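Surface layer protein (Geobacillus stearothermophilus, PDB 2RA1) probably assembles with copies of itself into the bacterial cell-surface layer, with its N-terminal part likely binding a cell-wall sugar. Local coordinates at residues A257-F262 against K276-S281; I264-T269 against K299-V304; T271-K276 against V289-T294; D293-G298 against N321-N326. One frame throughout, in Å; residues are numbered along the deposited sequence.

Interaction 1 of 4, residues A257-F262 against K276-S281; sequences AIPKNF and KSVEVS
The backbone at I258 and P259 runs beside V278 and S277, with the CA atoms of I258 and V278 5.5 Å apart. Both segments belong to the bacterial Ig-like domain. A257-F262 is the loop that leads into strand 262-266. K276-S281 is part of strand 272-280, where K276 and S277 both face T290 and form a classic beta bulge. The segments meet mainly by apolar packing. V278 carries most of it, with its side chain pointing toward the loop. A257 O lies close against it, 3.0 Å from V278 CB. CG1 lies anti to the backbone N (chi1 -171°), which sends CG2 to the N side and into the bend of the loop. There V278 CG2 sits 3.4 Å from P259 N. V278 CG2 also packs on P259 CD at 3.7 Å. The F262 side chain reaches the same methyl from the opposite direction, with F262 CE1 4.0 Å from V278 CG2. The loop folds around this point through two backbone bonds, N261 N to I258 O and F262 N to P259 O. P259 also leans over the strand at the bulge, with its CG 3.8 Å from K276 O. Beyond V278, the next residue on the same side of the strand is V280, which also touches V252 and K254, earlier in the same loop. Its CG2 meets the methyl of A257, with A257 CB 3.4 Å from V280 CG2.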
loop_
_atom_site.group_PDB
_atom_site.type_symbol
_atom_site.label_atom_id
_atom_site.label_comp_id
_atom_site.label_asym_id
_atom_site.label_seq_id
_atom_site.Cartn_x
_atom_site.Cartn_y
_atom_site.Cartn_z
ATOM N N ALA A 257 9.694 -34.386 -8.478
ATOM C CA ALA A 257 10.559 -34.278 -7.314
ATOM C C ALA A 257 10.963 -35.658 -6.780
ATOM O O ALA A 257 10.715 -35.978 -5.614
ATOM C CB ALA A 257 9.875 -33.471 -6.229
ATOM N N ILE A 258 11.602 -36.454 -7.637
ATOM C CA ILE A 258 11.999 -37.816 -7.309
ATOM C C ILE A 258 13.525 -37.959 -7.351
ATOM O O ILE A 258 14.206 -37.110 -7.936
ATOM C CB ILE A 258 11.331 -38.795 -8.274
ATOM C CG1 ILE A 258 11.702 -38.450 -9.716
ATOM C CG2 ILE A 258 9.829 -38.685 -8.134
ATOM C CD1 ILE A 258 11.050 -39.342 -10.750
ATOM N N PRO A 259 14.063 -39.021 -6.713
ATOM C CA PRO A 259 15.520 -39.258 -6.571
ATOM C C PRO A 259 16.309 -39.155 -7.872
ATOM O O PRO A 259 17.429 -38.673 -7.864
ATOM C CB PRO A 259 15.602 -40.702 -6.070
ATOM C CG PRO A 259 14.277 -40.935 -5.363
ATOM C CD PRO A 259 13.257 -40.082 -6.076
ATOM N N LYS A 260 15.737 -39.610 -8.975
ATOM C CA LYS A 260 16.502 -39.715 -10.197
ATOM C C LYS A 260 16.888 -38.343 -10.741
ATOM O O LYS A 260 17.813 -38.227 -11.530
ATOM C CB LYS A 260 15.718 -40.502 -11.255
ATOM C CG LYS A 260 14.631 -39.694 -11.964
ATOM C CD LYS A 260 14.280 -40.329 -13.292
ATOM C CE LYS A 260 13.306 -39.451 -14.093
ATOM N NZ LYS A 260 13.918 -38.182 -14.632
ATOM N N ASN A 261 16.161 -37.313 -10.329
ATOM C CA ASN A 261 16.382 -35.965 -10.824
ATOM C C ASN A 261 17.331 -35.165 -9.939
ATOM O O ASN A 261 17.448 -33.942 -10.075
ATOM C CB ASN A 261 15.047 -35.234 -10.952
ATOM C CG ASN A 261 14.248 -35.690 -12.155
ATOM O OD1 ASN A 261 14.809 -36.091 -13.177
ATOM N ND2 ASN A 261 12.924 -35.620 -12.048
ATOM N N PHE A 262 18.000 -35.858 -9.027
ATOM C CA PHE A 262 18.955 -35.222 -8.127
ATOM C C PHE A 262 20.305 -35.913 -8.218
ATOM O O PHE A 262 20.385 -37.134 -8.176
ATOM C CB PHE A 262 18.479 -35.302 -6.675
ATOM C CG PHE A 262 17.312 -34.415 -6.357
ATOM C CD1 PHE A 262 16.021 -34.821 -6.632
ATOM C CD2 PHE A 262 17.510 -33.173 -5.762
ATOM C CE1 PHE A 262 14.943 -34.007 -6.330
ATOM C CE2 PHE A 262 16.435 -32.348 -5.441
ATOM C CZ PHE A 262 15.147 -32.764 -5.732
ATOM N N LYS A 276 18.041 -41.538 -1.752
ATOM C CA LYS A 276 17.136 -42.627 -1.413
ATOM C C LYS A 276 15.673 -42.258 -1.665
ATOM O O LYS A 276 14.919 -43.021 -2.254
ATOM C CB LYS A 276 17.335 -43.036 0.044
ATOM C CG LYS A 276 16.314 -44.029 0.548
ATOM C CD LYS A 276 16.679 -44.497 1.920
ATOM C CE LYS A 276 15.711 -45.553 2.421
ATOM N NZ LYS A 276 16.256 -46.229 3.641
ATOM N N SER A 277 15.285 -41.079 -1.212
ATOM C CA SER A 277 13.903 -40.663 -1.269
ATOM C C SER A 277 13.817 -39.144 -1.344
ATOM O O SER A 277 14.722 -38.438 -0.894
ATOM C CB SER A 277 13.179 -41.151 -0.010
ATOM O OG SER A 277 13.813 -40.656 1.165
ATOM N N VAL A 278 12.723 -38.650 -1.911
ATOM C CA VAL A 278 12.406 -37.229 -1.883
ATOM C C VAL A 278 11.020 -37.028 -1.227
ATOM O O VAL A 278 10.037 -37.671 -1.608
ATOM C CB VAL A 278 12.454 -36.617 -3.305
ATOM C CG1 VAL A 278 12.342 -35.092 -3.255
ATOM C CG2 VAL A 278 13.732 -37.022 -4.015
ATOM N N GLU A 279 10.961 -36.161 -0.221
ATOM C CA GLU A 279 9.719 -35.883 0.495
ATOM C C GLU A 279 9.388 -34.405 0.375
ATOM O O GLU A 279 10.015 -33.571 1.021
ATOM C CB GLU A 279 9.852 -36.258 1.976
ATOM C CG GLU A 279 10.005 -37.756 2.250
ATOM C CD GLU A 279 11.034 -38.061 3.344
ATOM O OE1 GLU A 279 12.191 -37.580 3.236
ATOM O OE2 GLU A 279 10.692 -38.794 4.301
ATOM N N VAL A 280 8.401 -34.082 -0.452
ATOM C CA VAL A 280 8.083 -32.683 -0.749
ATOM C C VAL A 280 7.144 -32.024 0.275
ATOM O O VAL A 280 6.277 -32.682 0.862
ATOM C CB VAL A 280 7.461 -32.558 -2.150
ATOM C CG1 VAL A 280 7.284 -31.085 -2.537
ATOM C CG2 VAL A 280 8.317 -33.306 -3.183
ATOM N N SER A 281 7.332 -30.722 0.494
ATOM C CA SER A 281 6.379 -29.918 1.263
ATOM C C SER A 281 5.066 -29.786 0.520
ATOM O O SER A 281 5.038 -29.297 -0.615
ATOM C CB SER A 281 6.913 -28.503 1.473
ATOM O OG SER A 281 7.636 -28.394 2.678
#

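Interaction 2 of 4, residues I264-T269 against K299-V304; sequences ITLKGT and KTYTVV
T302, L266 and I264 bury the most surface where strand 262-266 pairs with strand 300-305, antiparallel neighbours in the sheet of the Ig-like domain. T302 faces T265 as a hydrogen-bonded pair. T302 N donates to T265 O at 2.8 Å, in the carbonyl plane and nearly straight at 167°. T265 N returns a bond to T302 O at 3.0 Å. The T302 methyl CG2 lies alongside the start of the turn, 3.7 Å from K267 CB. L266 and I264 lie on the other face of the sheet, with Y301 and V303 opposite them. CG of L266 is anti to the backbone N (chi1 178°), which brings CD1 over one face of the Y301 ring, 4.2 Å above its plane and offset toward the rim. The same methyl meets the aliphatic chain of K299. I264 crosses the ring obliquely, its CG2 4.0 Å from Y301 CD2. Y301 OH bonds to V296 N in the loop that precedes strand 300-305. Past L266 the chain enters a type II turn, in which L266 O accepts both the N and the OG1 of T269. K267 N still holds T300 O at 3.1 Å, while its NZ forms a salt bridge with E322 on the next strand. A water on the threonine side donates to T302 O at 2.7 Å and bonds to T265 OG1 at 3.1 Å.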
loop_
_atom_site.group_PDB
_atom_site.type_symbol
_atom_site.label_atom_id
_atom_site.label_comp_id
_atom_site.label_asym_id
_atom_site.label_seq_id
_atom_site.Cartn_x
_atom_site.Cartn_y
_atom_site.Cartn_z
ATOM N N ILE A 264 24.302 -35.810 -6.529
ATOM C CA ILE A 264 25.068 -35.317 -5.399
ATOM C C ILE A 264 26.484 -35.834 -5.529
ATOM O O ILE A 264 26.721 -37.055 -5.541
ATOM C CB ILE A 264 24.488 -35.785 -4.035
ATOM C CG1 ILE A 264 22.993 -35.485 -3.932
ATOM C CG2 ILE A 264 25.229 -35.138 -2.878
ATOM C CD1 ILE A 264 22.124 -36.568 -4.477
ATOM N N THR A 265 27.423 -34.901 -5.639
ATOM C CA THR A 265 28.829 -35.237 -5.777
ATOM C C THR A 265 29.643 -34.568 -4.681
ATOM O O THR A 265 29.463 -33.380 -4.389
ATOM C CB THR A 265 29.376 -34.785 -7.141
ATOM O OG1 THR A 265 28.568 -35.333 -8.192
ATOM C CG2 THR A 265 30.819 -35.247 -7.309
ATOM N N LEU A 266 30.512 -35.349 -4.048
ATOM C CA LEU A 266 31.584 -34.803 -3.231
ATOM C C LEU A 266 32.376 -33.872 -4.127
ATOM O O LEU A 266 33.060 -34.327 -5.031
ATOM C CB LEU A 266 32.483 -35.934 -2.730
ATOM C CG LEU A 266 33.703 -35.537 -1.898
ATOM C CD1 LEU A 266 33.374 -34.427 -0.911
ATOM C CD2 LEU A 266 34.251 -36.760 -1.174
ATOM N N LYS A 267 32.264 -32.571 -3.886
ATOM C CA LYS A 267 32.733 -31.574 -4.839
ATOM C C LYS A 267 34.183 -31.747 -5.264
ATOM O O LYS A 267 35.060 -31.989 -4.432
ATOM C CB LYS A 267 32.537 -30.169 -4.285
ATOM C CG LYS A 267 33.304 -29.117 -5.062
ATOM C CD LYS A 267 33.046 -27.737 -4.490
ATOM C CE LYS A 267 33.802 -26.652 -5.241
ATOM N NZ LYS A 267 33.049 -25.371 -5.184
ATOM N N GLY A 268 34.420 -31.626 -6.570
ATOM C CA GLY A 268 35.766 -31.678 -7.117
ATOM C C GLY A 268 36.373 -33.069 -7.148
ATOM O O GLY A 268 37.534 -33.249 -7.503
ATOM N N THR A 269 35.587 -34.063 -6.770
ATOM C CA THR A 269 36.031 -35.441 -6.866
ATOM C C THR A 269 35.009 -36.218 -7.687
ATOM O O THR A 269 34.104 -35.632 -8.278
ATOM C CB THR A 269 36.202 -36.064 -5.478
ATOM O OG1 THR A 269 34.966 -36.647 -5.057
ATOM C CG2 THR A 269 36.636 -34.988 -4.473
ATOM N N LYS A 299 32.820 -31.380 4.672
ATOM C CA LYS A 299 32.901 -31.502 3.221
ATOM C C LYS A 299 31.826 -30.714 2.488
ATOM O O LYS A 299 30.740 -30.476 3.007
ATOM C CB LYS A 299 32.853 -32.970 2.790
ATOM C CG LYS A 299 34.114 -33.759 3.124
ATOM C CD LYS A 299 35.300 -33.204 2.366
ATOM C CE LYS A 299 36.578 -33.263 3.178
ATOM N NZ LYS A 299 37.651 -32.423 2.549
ATOM N N THR A 300 32.145 -30.318 1.262
ATOM C CA THR A 300 31.223 -29.565 0.430
ATOM C C THR A 300 30.691 -30.488 -0.667
ATOM O O THR A 300 31.418 -31.341 -1.198
ATOM C CB THR A 300 31.915 -28.309 -0.153
ATOM O OG1 THR A 300 32.292 -27.432 0.922
ATOM C CG2 THR A 300 30.993 -27.564 -1.095
ATOM N N TYR A 301 29.410 -30.340 -0.982
ATOM C CA TYR A 301 28.759 -31.249 -1.912
ATOM C C TYR A 301 28.072 -30.447 -2.967
ATOM O O TYR A 301 27.508 -29.393 -2.687
ATOM C CB TYR A 301 27.746 -32.160 -1.182
ATOM C CG TYR A 301 28.425 -33.214 -0.338
ATOM C CD1 TYR A 301 28.876 -32.920 0.947
ATOM C CD2 TYR A 301 28.655 -34.492 -0.835
ATOM C CE1 TYR A 301 29.522 -33.874 1.718
ATOM C CE2 TYR A 301 29.306 -35.449 -0.071
ATOM C CZ TYR A 301 29.736 -35.134 1.201
ATOM O OH TYR A 301 30.389 -36.085 1.960
ATOM N N THR A 302 28.130 -30.929 -4.198
ATOM C CA THR A 302 27.410 -30.245 -5.261
ATOM C C THR A 302 26.159 -31.039 -5.725
ATOM O O THR A 302 26.224 -32.224 -6.052
ATOM C CB THR A 302 28.374 -29.731 -6.392
ATOM O OG1 THR A 302 27.708 -29.729 -7.652
ATOM C CG2 THR A 302 29.603 -30.590 -6.490
ATOM N N VAL A 303 25.020 -30.353 -5.700
ATOM C CA VAL A 303 23.722 -30.914 -6.033
ATOM C C VAL A 303 23.222 -30.424 -7.387
ATOM O O VAL A 303 22.830 -29.270 -7.545
ATOM C CB VAL A 303 22.677 -30.497 -4.990
ATOM C CG1 VAL A 303 21.313 -31.119 -5.317
ATOM C CG2 VAL A 303 23.160 -30.845 -3.558
ATOM N N VAL A 304 23.217 -31.317 -8.359
ATOM C CA VAL A 304 22.728 -30.995 -9.681
ATOM C C VAL A 304 21.290 -31.516 -9.869
ATOM O O VAL A 304 21.046 -32.726 -9.848
ATOM C CB VAL A 304 23.703 -31.559 -10.767
ATOM C CG1 VAL A 304 23.100 -31.484 -12.151
ATOM C CG2 VAL A 304 25.027 -30.808 -10.724
HETATM O O HOH W 1 26.292 -33.311 -8.511
#

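Interaction 3 of 4, residues T271-K276 against V289-T294; sequences TKLYPK and VTLYDT
The backbone N-H of Y274 is held by D293, whose OD1 lies 2.8 Å from Y274 N with an angle of 160° at the hydrogen. OD1 accepts through its anti lone pair. CG of D293 sits beside its own backbone N (chi1 -58°), and this turns the carboxylate toward the neighbouring strand, at Y274. The bond continues the ladder past the last strand residue, with a side-chain oxygen where a backbone carbonyl would otherwise stand. With an alanine in place of D293 this acceptor is gone, and the Y274 N-H would probably be left without its mate, so that the end of the pairing could fray. One step further in, Y292 N donates to Y274 O at 2.9 Å. P275 then faces L291 as a non-hydrogen-bonded pair, a position where its missing N-H costs nothing across this contact. K276 N reaches T290 O, but the bond is very short and its length is doubtful. The side chain of K276 runs extended across the Y292 ring at about a right angle. Its CB stands 3.8 Å above the ring centre, a CH-pi contact only 6° off the normal, while Y274 CB meets the ring edge in plane. A water joins Y292 OH to K276 O. On the inner side, L273 CD2 touches L291 CD1 at 3.9 Å, and L273 CG lies against D293 CB. L291 and L273 pack further on I264 and L295 respectively. Together these residues form the end of an antiparallel beta hairpin, strands 272-280 and 286-291, away from its connecting turn.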
loop_
_atom_site.group_PDB
_atom_site.type_symbol
_atom_site.label_atom_id
_atom_site.label_comp_id
_atom_site.label_asym_id
_atom_site.label_seq_id
_atom_site.Cartn_x
_atom_site.Cartn_y
_atom_site.Cartn_z
ATOM N N THR A 271 33.486 -38.982 -6.298
ATOM C CA THR A 271 32.671 -39.707 -5.335
ATOM C C THR A 271 31.246 -39.198 -5.403
ATOM O O THR A 271 30.989 -38.025 -5.159
ATOM C CB THR A 271 33.209 -39.561 -3.898
ATOM O OG1 THR A 271 34.594 -39.926 -3.862
ATOM C CG2 THR A 271 32.437 -40.456 -2.954
ATOM N N LYS A 272 30.321 -40.088 -5.742
ATOM C CA LYS A 272 28.925 -39.712 -5.918
ATOM C C LYS A 272 28.010 -40.449 -4.961
ATOM O O LYS A 272 28.122 -41.662 -4.795
ATOM C CB LYS A 272 28.477 -39.944 -7.360
ATOM C CG LYS A 272 28.929 -38.842 -8.318
ATOM C CD LYS A 272 28.015 -38.752 -9.539
ATOM C CE LYS A 272 28.088 -37.373 -10.211
ATOM N NZ LYS A 272 29.398 -37.098 -10.870
ATOM N N LEU A 273 27.101 -39.703 -4.338
ATOM C CA LEU A 273 26.201 -40.254 -3.339
ATOM C C LEU A 273 24.853 -40.564 -3.980
ATOM O O LEU A 273 24.426 -39.867 -4.916
ATOM C CB LEU A 273 26.024 -39.247 -2.194
ATOM C CG LEU A 273 27.208 -39.100 -1.237
ATOM C CD1 LEU A 273 28.417 -38.400 -1.882
ATOM C CD2 LEU A 273 26.783 -38.392 0.020
ATOM N N TYR A 274 24.177 -41.596 -3.480
ATOM C CA TYR A 274 22.875 -41.968 -4.026
ATOM C C TYR A 274 21.730 -41.402 -3.210
ATOM O O TYR A 274 21.722 -41.509 -1.986
ATOM C CB TYR A 274 22.723 -43.480 -4.142
ATOM C CG TYR A 274 23.683 -44.138 -5.105
ATOM C CD1 TYR A 274 24.855 -44.745 -4.640
ATOM C CD2 TYR A 274 23.419 -44.170 -6.471
ATOM C CE1 TYR A 274 25.741 -45.364 -5.512
ATOM C CE2 TYR A 274 24.309 -44.784 -7.359
ATOM C CZ TYR A 274 25.475 -45.380 -6.870
ATOM O OH TYR A 274 26.371 -46.003 -7.730
ATOM N N PRO A 275 20.751 -40.790 -3.897
ATOM C CA PRO A 275 19.530 -40.306 -3.248
ATOM C C PRO A 275 18.624 -41.499 -2.942
ATOM O O PRO A 275 18.453 -42.375 -3.795
ATOM C CB PRO A 275 18.871 -39.428 -4.329
ATOM C CG PRO A 275 19.726 -39.506 -5.532
ATOM C CD PRO A 275 20.690 -40.647 -5.358
ATOM N N LYS A 276 18.041 -41.538 -1.752
ATOM C CA LYS A 276 17.136 -42.627 -1.413
ATOM C C LYS A 276 15.673 -42.258 -1.665
ATOM O O LYS A 276 14.919 -43.021 -2.254
ATOM C CB LYS A 276 17.335 -43.036 0.044
ATOM C CG LYS A 276 16.314 -44.029 0.548
ATOM C CD LYS A 276 16.679 -44.497 1.920
ATOM C CE LYS A 276 15.711 -45.553 2.421
ATOM N NZ LYS A 276 16.256 -46.229 3.641
ATOM N N VAL A 289 15.717 -34.341 0.747
ATOM C CA VAL A 289 16.322 -35.441 0.019
ATOM C C VAL A 289 17.164 -36.313 0.960
ATOM O O VAL A 289 18.084 -35.836 1.623
ATOM C CB VAL A 289 17.169 -34.945 -1.169
ATOM C CG1 VAL A 289 17.905 -36.106 -1.823
ATOM C CG2 VAL A 289 16.284 -34.228 -2.189
ATOM N N THR A 290 16.812 -37.593 1.028
ATOM C CA THR A 290 17.491 -38.525 1.899
ATOM C C THR A 290 18.486 -39.348 1.062
ATOM O O THR A 290 18.175 -39.785 -0.052
ATOM C CB THR A 290 16.472 -39.437 2.626
ATOM O OG1 THR A 290 15.610 -38.634 3.444
ATOM C CG2 THR A 290 17.174 -40.444 3.499
ATOM N N LEU A 291 19.686 -39.534 1.597
ATOM C CA LEU A 291 20.734 -40.251 0.891
ATOM C C LEU A 291 20.905 -41.644 1.478
ATOM O O LEU A 291 20.646 -41.854 2.660
ATOM C CB LEU A 291 22.046 -39.492 1.023
ATOM C CG LEU A 291 21.963 -38.044 0.558
ATOM C CD1 LEU A 291 23.215 -37.248 0.994
ATOM C CD2 LEU A 291 21.771 -38.022 -0.967
ATOM N N TYR A 292 21.315 -42.590 0.641
ATOM C CA TYR A 292 21.781 -43.873 1.125
ATOM C C TYR A 292 23.125 -43.666 1.801
ATOM O O TYR A 292 23.429 -44.262 2.830
ATOM C CB TYR A 292 21.946 -44.863 -0.039
ATOM C CG TYR A 292 20.657 -45.497 -0.492
ATOM C CD1 TYR A 292 20.159 -45.278 -1.772
ATOM C CD2 TYR A 292 19.930 -46.309 0.361
ATOM C CE1 TYR A 292 18.972 -45.854 -2.188
ATOM C CE2 TYR A 292 18.742 -46.886 -0.042
ATOM C CZ TYR A 292 18.262 -46.659 -1.314
ATOM O OH TYR A 292 17.075 -47.244 -1.709
ATOM N N ASP A 293 23.938 -42.814 1.199
ATOM C CA ASP A 293 25.306 -42.641 1.637
ATOM C C ASP A 293 25.401 -41.548 2.682
ATOM O O ASP A 293 24.489 -40.744 2.850
ATOM C CB ASP A 293 26.203 -42.357 0.431
ATOM C CG ASP A 293 26.130 -43.462 -0.610
ATOM O OD1 ASP A 293 25.734 -43.193 -1.760
ATOM O OD2 ASP A 293 26.430 -44.616 -0.263
ATOM N N THR A 294 26.520 -41.543 3.393
ATOM C CA THR A 294 26.710 -40.682 4.543
ATOM C C THR A 294 27.595 -39.484 4.208
ATOM O O THR A 294 28.605 -39.612 3.506
ATOM C CB THR A 294 27.347 -41.466 5.688
ATOM O OG1 THR A 294 26.618 -42.686 5.881
ATOM C CG2 THR A 294 27.326 -40.645 6.973
HETATM O O HOH W 2 15.280 -45.753 -3.283
#

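Interaction 4 of 4, residues D293-G298 against N321-N326; sequences DTLVDG and NEFTYN
Y325 and L295 make the tight part of this contact, and D297, G298 and N326 make its wetter side. CG of Y325 is anti to the backbone N (chi1 174°), and the ring thereby lies along the loop 293-298. Its edge meets the peptide between V296 and D297, with V296 C in the ring plane and D297 N 3.6 Å from Y325 CD2. L295 CB touches Y325 CD2 at 3.8 Å. The L295 side chain also meets F323 at about a right angle, with L295 CD2 at the ring edge, 4.2 Å from F323 CZ. A serine in place of Y325 would remove this ring and probably open a gap beside L295 and the V296-D297 peptide. On the exposed side, contact is sparser and partly through water. G298 N donates to Y325 O at 2.6 Å, though the bond is bent to 145°. A water donates to D297 OD2 and N326 OD1, at distances short enough to be doubtful. D297 OD2 also accepts from K327 N. L295 also packs on Y301, and F323 on V303 and F244. This is a loop between strands of an Ig-like beta domain, with one leucine turned into the core.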
loop_
_atom_site.group_PDB
_atom_site.type_symbol
_atom_site.label_atom_id
_atom_site.label_comp_id
_atom_site.label_asym_id
_atom_site.label_seq_id
_atom_site.Cartn_x
_atom_site.Cartn_y
_atom_site.Cartn_z
ATOM N N ASP A 293 23.938 -42.814 1.199
ATOM C CA ASP A 293 25.306 -42.641 1.637
ATOM C C ASP A 293 25.401 -41.548 2.682
ATOM O O ASP A 293 24.489 -40.744 2.850
ATOM C CB ASP A 293 26.203 -42.357 0.431
ATOM C CG ASP A 293 26.130 -43.462 -0.610
ATOM O OD1 ASP A 293 25.734 -43.193 -1.760
ATOM O OD2 ASP A 293 26.430 -44.616 -0.263
ATOM N N THR A 294 26.520 -41.543 3.393
ATOM C CA THR A 294 26.710 -40.682 4.543
ATOM C C THR A 294 27.595 -39.484 4.208
ATOM O O THR A 294 28.605 -39.612 3.506
ATOM C CB THR A 294 27.347 -41.466 5.688
ATOM O OG1 THR A 294 26.618 -42.686 5.881
ATOM C CG2 THR A 294 27.326 -40.645 6.973
ATOM N N LEU A 295 27.206 -38.317 4.708
ATOM C CA LEU A 295 27.944 -37.094 4.447
ATOM C C LEU A 295 29.083 -36.934 5.450
ATOM O O LEU A 295 28.895 -37.119 6.655
ATOM C CB LEU A 295 27.008 -35.875 4.505
ATOM C CG LEU A 295 25.769 -35.897 3.601
ATOM C CD1 LEU A 295 24.685 -34.945 4.096
ATOM C CD2 LEU A 295 26.156 -35.579 2.172
ATOM N N VAL A 296 30.258 -36.572 4.941
ATOM C CA VAL A 296 31.442 -36.343 5.753
ATOM C C VAL A 296 31.510 -34.928 6.319
ATOM O O VAL A 296 31.457 -33.933 5.588
ATOM C CB VAL A 296 32.721 -36.624 4.933
ATOM C CG1 VAL A 296 33.964 -36.392 5.772
ATOM C CG2 VAL A 296 32.686 -38.043 4.407
ATOM N N ASP A 297 31.643 -34.860 7.636
ATOM C CA ASP A 297 31.831 -33.614 8.353
ATOM C C ASP A 297 32.894 -32.752 7.670
ATOM O O ASP A 297 33.990 -33.221 7.374
ATOM C CB ASP A 297 32.228 -33.946 9.801
ATOM C CG ASP A 297 32.319 -32.724 10.690
ATOM O OD1 ASP A 297 32.740 -32.878 11.854
ATOM O OD2 ASP A 297 31.975 -31.615 10.232
ATOM N N GLY A 298 32.549 -31.493 7.414
ATOM C CA GLY A 298 33.473 -30.522 6.851
ATOM C C GLY A 298 33.630 -30.564 5.342
ATOM O O GLY A 298 34.473 -29.863 4.786
ATOM N N ASN A 321 23.899 -26.377 -7.314
ATOM C CA ASN A 321 23.828 -25.707 -6.028
ATOM C C ASN A 321 24.573 -26.541 -5.009
ATOM O O ASN A 321 24.410 -27.760 -4.967
ATOM C CB ASN A 321 22.374 -25.540 -5.601
ATOM C CG ASN A 321 21.502 -24.986 -6.708
ATOM O OD1 ASN A 321 21.443 -25.540 -7.806
ATOM N ND2 ASN A 321 20.813 -23.890 -6.423
ATOM N N GLU A 322 25.407 -25.900 -4.201
ATOM C CA GLU A 322 26.183 -26.638 -3.209
ATOM C C GLU A 322 25.781 -26.323 -1.768
ATOM O O GLU A 322 25.093 -25.339 -1.480
ATOM C CB GLU A 322 27.704 -26.479 -3.424
ATOM C CG GLU A 322 28.225 -25.039 -3.503
ATOM C CD GLU A 322 29.760 -24.954 -3.597
ATOM O OE1 GLU A 322 30.371 -24.322 -2.697
ATOM O OE2 GLU A 322 30.346 -25.510 -4.563
ATOM N N PHE A 323 26.185 -27.214 -0.873
ATOM C CA PHE A 323 26.082 -26.986 0.559
ATOM C C PHE A 323 27.295 -27.669 1.164
ATOM O O PHE A 323 27.963 -28.473 0.498
ATOM C CB PHE A 323 24.790 -27.585 1.129
ATOM C CG PHE A 323 24.734 -29.082 1.051
ATOM C CD1 PHE A 323 25.356 -29.866 2.018
ATOM C CD2 PHE A 323 24.083 -29.709 0.000
ATOM C CE1 PHE A 323 25.314 -31.256 1.945
ATOM C CE2 PHE A 323 24.043 -31.095 -0.086
ATOM C CZ PHE A 323 24.657 -31.874 0.889
ATOM N N THR A 324 27.586 -27.333 2.414
ATOM C CA THR A 324 28.743 -27.864 3.112
ATOM C C THR A 324 28.189 -28.422 4.383
ATOM O O THR A 324 27.376 -27.764 5.046
ATOM C CB THR A 324 29.767 -26.748 3.457
ATOM O OG1 THR A 324 30.174 -26.084 2.258
ATOM C CG2 THR A 324 31.010 -27.322 4.138
ATOM N N TYR A 325 28.594 -29.641 4.715
ATOM C CA TYR A 325 28.101 -30.301 5.921
ATOM C C TYR A 325 29.044 -30.065 7.094
ATOM O O TYR A 325 30.233 -30.350 7.009
ATOM C CB TYR A 325 27.908 -31.799 5.673
ATOM C CG TYR A 325 27.541 -32.571 6.915
ATOM C CD1 TYR A 325 26.419 -32.228 7.665
ATOM C CD2 TYR A 325 28.311 -33.640 7.341
ATOM C CE1 TYR A 325 26.084 -32.925 8.807
ATOM C CE2 TYR A 325 27.989 -34.339 8.482
ATOM C CZ TYR A 325 26.878 -33.980 9.211
ATOM O OH TYR A 325 26.565 -34.682 10.343
ATOM N N ASN A 326 28.509 -29.516 8.179
ATOM C CA ASN A 326 29.278 -29.310 9.400
ATOM C C ASN A 326 28.531 -29.845 10.608
ATOM O O ASN A 326 27.428 -29.396 10.934
ATOM C CB ASN A 326 29.582 -27.835 9.613
ATOM C CG ASN A 326 30.518 -27.280 8.568
ATOM O OD1 ASN A 326 31.653 -27.737 8.427
ATOM N ND2 ASN A 326 30.044 -26.291 7.818
HETATM O O HOH W 3 33.033 -29.353 9.772
#

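How the interactions relate
Following the chain, 257-262, 264-269 and 271-276 open interactions 1, 2 and 3 in turn. Interaction 1 closes first, at 276-281, sharing K276 with interaction 3 and crossing it. Interaction 3 closes at 289-294 and is nested inside the long loop closed by interaction 2 at 299-304. Interactions 1 and 2 cross. Interaction 4 opens at 293-298, sharing D293 and T294 with interaction 3, crosses interaction 2 and closes at 321-326. It is in series with interaction 1. All four lie in one Ig-like domain. Together they link the neighbouring strands 286-291, 272-280, 262-266, 300-305 and 319-324, along with the loop before strand 262-266 and the loop between strands 286-291 and 300-305.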